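Local coordinates for Peptide/nickel transport system substrate-binding protein (Listeria monocytogenes serotype 1/2a, PDB 5KZT), which binds peptides and probably delivers them for uptake across the membrane, as a substrate-binding protein of the oligopeptide transport type, at residues T175-K180 / S185-F190. Sequence-based numbering, arbitrary orientation.
Sequences TEKGEK and SDNMLF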
ATOM      1  N   THR A 175      10.069 -23.816  -3.428  1.00 24.20           N
ATOM      2  CA  THR A 175      10.801 -24.457  -4.522  1.00 26.12           C
ATOM      3  C   THR A 175       9.957 -25.526  -5.233  1.00 27.77           C
ATOM      4  O   THR A 175       9.870 -25.524  -6.457  1.00 28.34           O
ATOM      5  CB  THR A 175      12.137 -25.062  -4.040  1.00 26.87           C
ATOM      6  OG1 THR A 175      12.928 -24.041  -3.426  1.00 26.44           O
ATOM      7  CG2 THR A 175      12.912 -25.673  -5.207  1.00 27.97           C
ATOM      8  N   GLU A 176       9.327 -26.414  -4.461  1.00 29.37           N
ATOM      9  CA  GLU A 176       8.419 -27.440  -4.994  1.00 31.51           C
ATOM     10  C   GLU A 176       7.294 -26.893  -5.875  1.00 31.33           C
ATOM     11  O   GLU A 176       6.970 -27.495  -6.882  1.00 32.49           O
ATOM     12  CB  GLU A 176       7.794 -28.259  -3.856  1.00 33.02           C
ATOM     13  CG  GLU A 176       8.752 -29.269  -3.244  1.00 35.11           C
ATOM     14  CD  GLU A 176       8.374 -29.744  -1.834  1.00 36.30           C
ATOM     15  OE1 GLU A 176       7.505 -29.119  -1.175  1.00 36.35           O
ATOM     16  OE2 GLU A 176       8.974 -30.745  -1.373  1.00 38.12           O
ATOM     17  N   LYS A 177       6.702 -25.761  -5.505  1.00 30.00           N
ATOM     18  CA  LYS A 177       5.612 -25.189  -6.295  1.00 30.01           C
ATOM     19  C   LYS A 177       6.054 -24.440  -7.550  1.00 29.94           C
ATOM     20  O   LYS A 177       5.214 -24.185  -8.431  1.00 29.75           O
ATOM     21  CB  LYS A 177       4.740 -24.273  -5.418  1.00 29.22           C
ATOM     22  CG  LYS A 177       4.098 -24.973  -4.227  1.00 29.77           C
ATOM     23  CD  LYS A 177       3.165 -26.113  -4.648  1.00 31.50           C
ATOM     24  CE  LYS A 177       2.748 -26.961  -3.458  1.00 32.42           C
ATOM     25  NZ  LYS A 177       2.157 -28.259  -3.883  1.00 33.95           N
ATOM     26  N   GLY A 178       7.340 -24.063  -7.619  1.00 29.87           N
ATOM     27  CA  GLY A 178       7.903 -23.347  -8.773  1.00 30.30           C
ATOM     28  C   GLY A 178       7.084 -22.131  -9.183  1.00 30.07           C
ATOM     29  O   GLY A 178       6.653 -21.358  -8.320  1.00 28.42           O
ATOM     30  N   GLU A 179       6.815 -21.975 -10.484  1.00 34.28           N
ATOM     31  CA  GLU A 179       6.069 -20.791 -10.953  1.00 34.43           C
ATOM     32  C   GLU A 179       4.597 -20.735 -10.521  1.00 32.61           C
ATOM     33  O   GLU A 179       3.970 -19.677 -10.630  1.00 31.49           O
ATOM     34  CB  GLU A 179       6.219 -20.582 -12.471  1.00 37.41           C
ATOM     35  CG  GLU A 179       7.638 -20.214 -12.944  1.00 39.29           C
ATOM     36  CD  GLU A 179       8.339 -19.164 -12.076  1.00 40.32           C
ATOM     37  OE1 GLU A 179       8.993 -19.551 -11.068  1.00 41.84           O
ATOM     38  OE2 GLU A 179       8.253 -17.948 -12.387  1.00 41.87           O
ATOM     39  N   LYS A 180       4.049 -21.838 -10.012  1.00 31.28           N
ATOM     40  CA  LYS A 180       2.699 -21.805  -9.432  1.00 30.12           C
ATOM     41  C   LYS A 180       2.659 -21.381  -7.942  1.00 27.30           C
ATOM     42  O   LYS A 180       1.579 -21.279  -7.353  1.00 26.10           O
ATOM     43  CB  LYS A 180       1.988 -23.148  -9.638  1.00 31.72           C
ATOM     44  CG  LYS A 180       1.664 -23.483 -11.100  1.00 33.77           C
ATOM     45  CD  LYS A 180       0.646 -22.540 -11.757  1.00 34.33           C
ATOM     46  CE  LYS A 180      -0.779 -22.662 -11.186  1.00 34.60           C
ATOM     47  NZ  LYS A 180      -1.570 -21.389 -11.244  1.00 34.01           N
ATOM     48  N   SER A 185      -4.706 -20.745  -3.062  1.00 21.96           N
ATOM     49  CA  SER A 185      -4.520 -21.079  -1.644  1.00 21.59           C
ATOM     50  C   SER A 185      -3.931 -22.473  -1.398  1.00 22.48           C
ATOM     51  O   SER A 185      -3.325 -22.691  -0.348  1.00 22.02           O
ATOM     52  CB  SER A 185      -5.815 -20.889  -0.845  1.00 21.44           C
ATOM     53  OG  SER A 185      -6.903 -21.513  -1.460  1.00 22.16           O
ATOM     54  N   ASP A 186      -4.092 -23.399  -2.349  1.00 23.75           N
ATOM     55  CA  ASP A 186      -3.378 -24.696  -2.292  1.00 24.83           C
ATOM     56  C   ASP A 186      -1.873 -24.575  -2.450  1.00 24.68           C
ATOM     57  O   ASP A 186      -1.148 -25.499  -2.069  1.00 25.29           O
ATOM     58  CB  ASP A 186      -3.849 -25.661  -3.380  1.00 26.35           C
ATOM     59  CG  ASP A 186      -5.244 -26.156  -3.160  1.00 27.26           C
ATOM     60  OD1 ASP A 186      -5.728 -26.160  -2.009  1.00 27.00           O
ATOM     61  OD2 ASP A 186      -5.853 -26.566  -4.169  1.00 28.96           O
ATOM     62  N   ASN A 187      -1.412 -23.482  -3.053  1.00 24.00           N
ATOM     63  CA  ASN A 187       0.016 -23.244  -3.287  1.00 24.11           C
ATOM     64  C   ASN A 187       0.652 -22.209  -2.350  1.00 22.85           C
ATOM     65  O   ASN A 187       1.636 -21.567  -2.698  1.00 22.11           O
ATOM     66  CB  ASN A 187       0.226 -22.870  -4.757  1.00 24.77           C
ATOM     67  CG  ASN A 187       0.004 -24.049  -5.677  1.00 26.58           C
ATOM     68  OD1 ASN A 187      -0.849 -24.901  -5.424  1.00 27.51           O
ATOM     69  ND2 ASN A 187       0.791 -24.129  -6.728  1.00 27.78           N
ATOM     70  N   MET A 188       0.086 -22.093  -1.152  1.00 22.68           N
ATOM     71  CA  MET A 188       0.619 -21.283  -0.078  1.00 22.24           C
ATOM     72  C   MET A 188       0.779 -22.134   1.179  1.00 22.28           C
ATOM     73  O   MET A 188       0.043 -23.110   1.372  1.00 22.65           O
ATOM     74  CB  MET A 188      -0.350 -20.139   0.245  1.00 22.26           C
ATOM     75  CG  MET A 188      -0.679 -19.214  -0.913  1.00 22.59           C
ATOM     76  SD  MET A 188      -2.030 -18.076  -0.527  1.00 23.00           S
ATOM     77  CE  MET A 188      -1.171 -17.077   0.694  1.00 22.43           C
ATOM     78  N   LEU A 189       1.749 -21.761   2.012  1.00 21.73           N
ATOM     79  CA  LEU A 189       1.892 -22.257   3.389  1.00 21.90           C
ATOM     80  C   LEU A 189       1.710 -21.128   4.400  1.00 20.83           C
ATOM     81  O   LEU A 189       2.089 -19.986   4.153  1.00 20.22           O
ATOM     82  CB  LEU A 189       3.272 -22.877   3.640  1.00 22.61           C
ATOM     83  CG  LEU A 189       3.592 -24.343   3.387  1.00 23.88           C
ATOM     84  CD1 LEU A 189       4.951 -24.665   4.009  1.00 24.23           C
ATOM     85  CD2 LEU A 189       2.508 -25.292   3.895  1.00 24.57           C
ATOM     86  N   PHE A 190       1.176 -21.476   5.564  1.00 20.50           N
ATOM     87  CA  PHE A 190       0.712 -20.500   6.542  1.00 19.84           C
ATOM     88  C   PHE A 190       1.440 -20.665   7.873  1.00 20.06           C
ATOM     89  O   PHE A 190       1.698 -21.785   8.322  1.00 20.88           O
ATOM     90  CB  PHE A 190      -0.808 -20.652   6.726  1.00 19.85           C
ATOM     91  CG  PHE A 190      -1.543 -20.803   5.428  1.00 19.79           C
ATOM     92  CD1 PHE A 190      -1.534 -19.766   4.483  1.00 19.41           C
ATOM     93  CD2 PHE A 190      -2.189 -22.000   5.100  1.00 20.70           C
ATOM     94  CE1 PHE A 190      -2.198 -19.913   3.255  1.00 19.42           C
ATOM     95  CE2 PHE A 190      -2.842 -22.155   3.879  1.00 20.72           C
ATOM     96  CZ  PHE A 190      -2.843 -21.117   2.954  1.00 20.27           C
TER
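The side-chain amide of Asn187 fits between Lys180 and Lys177 and makes the largest contribution to the contact between 175-180 and 185-190. The polar part is a single weak hydrogen bond, which Asn187 ND2 donates to the main-chain O of Lys180 at 3.0 Å. Its N-H...O angle is 140°, and the acceptor lies on the CB side of the amide, somewhat out of its plane, so the grip is bent. Asn187 CB also lies 3.3 Å from that same Lys180 O, so that the CB-CG-ND2 side of the group runs along the carbonyl oxygen.

Van der Waals contacts surround this bond. Lys180 CB comes within 3.3 Å of Asn187 ND2, while the rest of the lysine turns away from 185-190. From the other face of the amide comes Lys177, whose CD lies over the plane, 3.9 Å from Asn187 CG. The lysine chain bends at chi2 (-61°), bringing its aliphatic middle across the amide, while NZ continues past it. CE then passes near the backbone of Asp186, 4.4 Å from its O. Lys180 O and CB thus lie to one side of the amide plane and Lys177 CD over the other face.

Within 175-180, helix 171-177 ends and Gly178 adopts a positive phi, after which the chain makes a short 3-10 turn at Glu179 and Lys180. Within 185-190, the backbone N-H of Asn187 donates a weak hydrogen bond to Asn184 OD1, while Met188 and Phe190 pack on Leu196 of strand 194-197. The arrangement is a surface contact in which an asparagine, from the loop before edge strand 194-197, reaches back to Lys177 of helix 171-177 and to the 3-10 turn that follows it in this family 5 solute-binding fold.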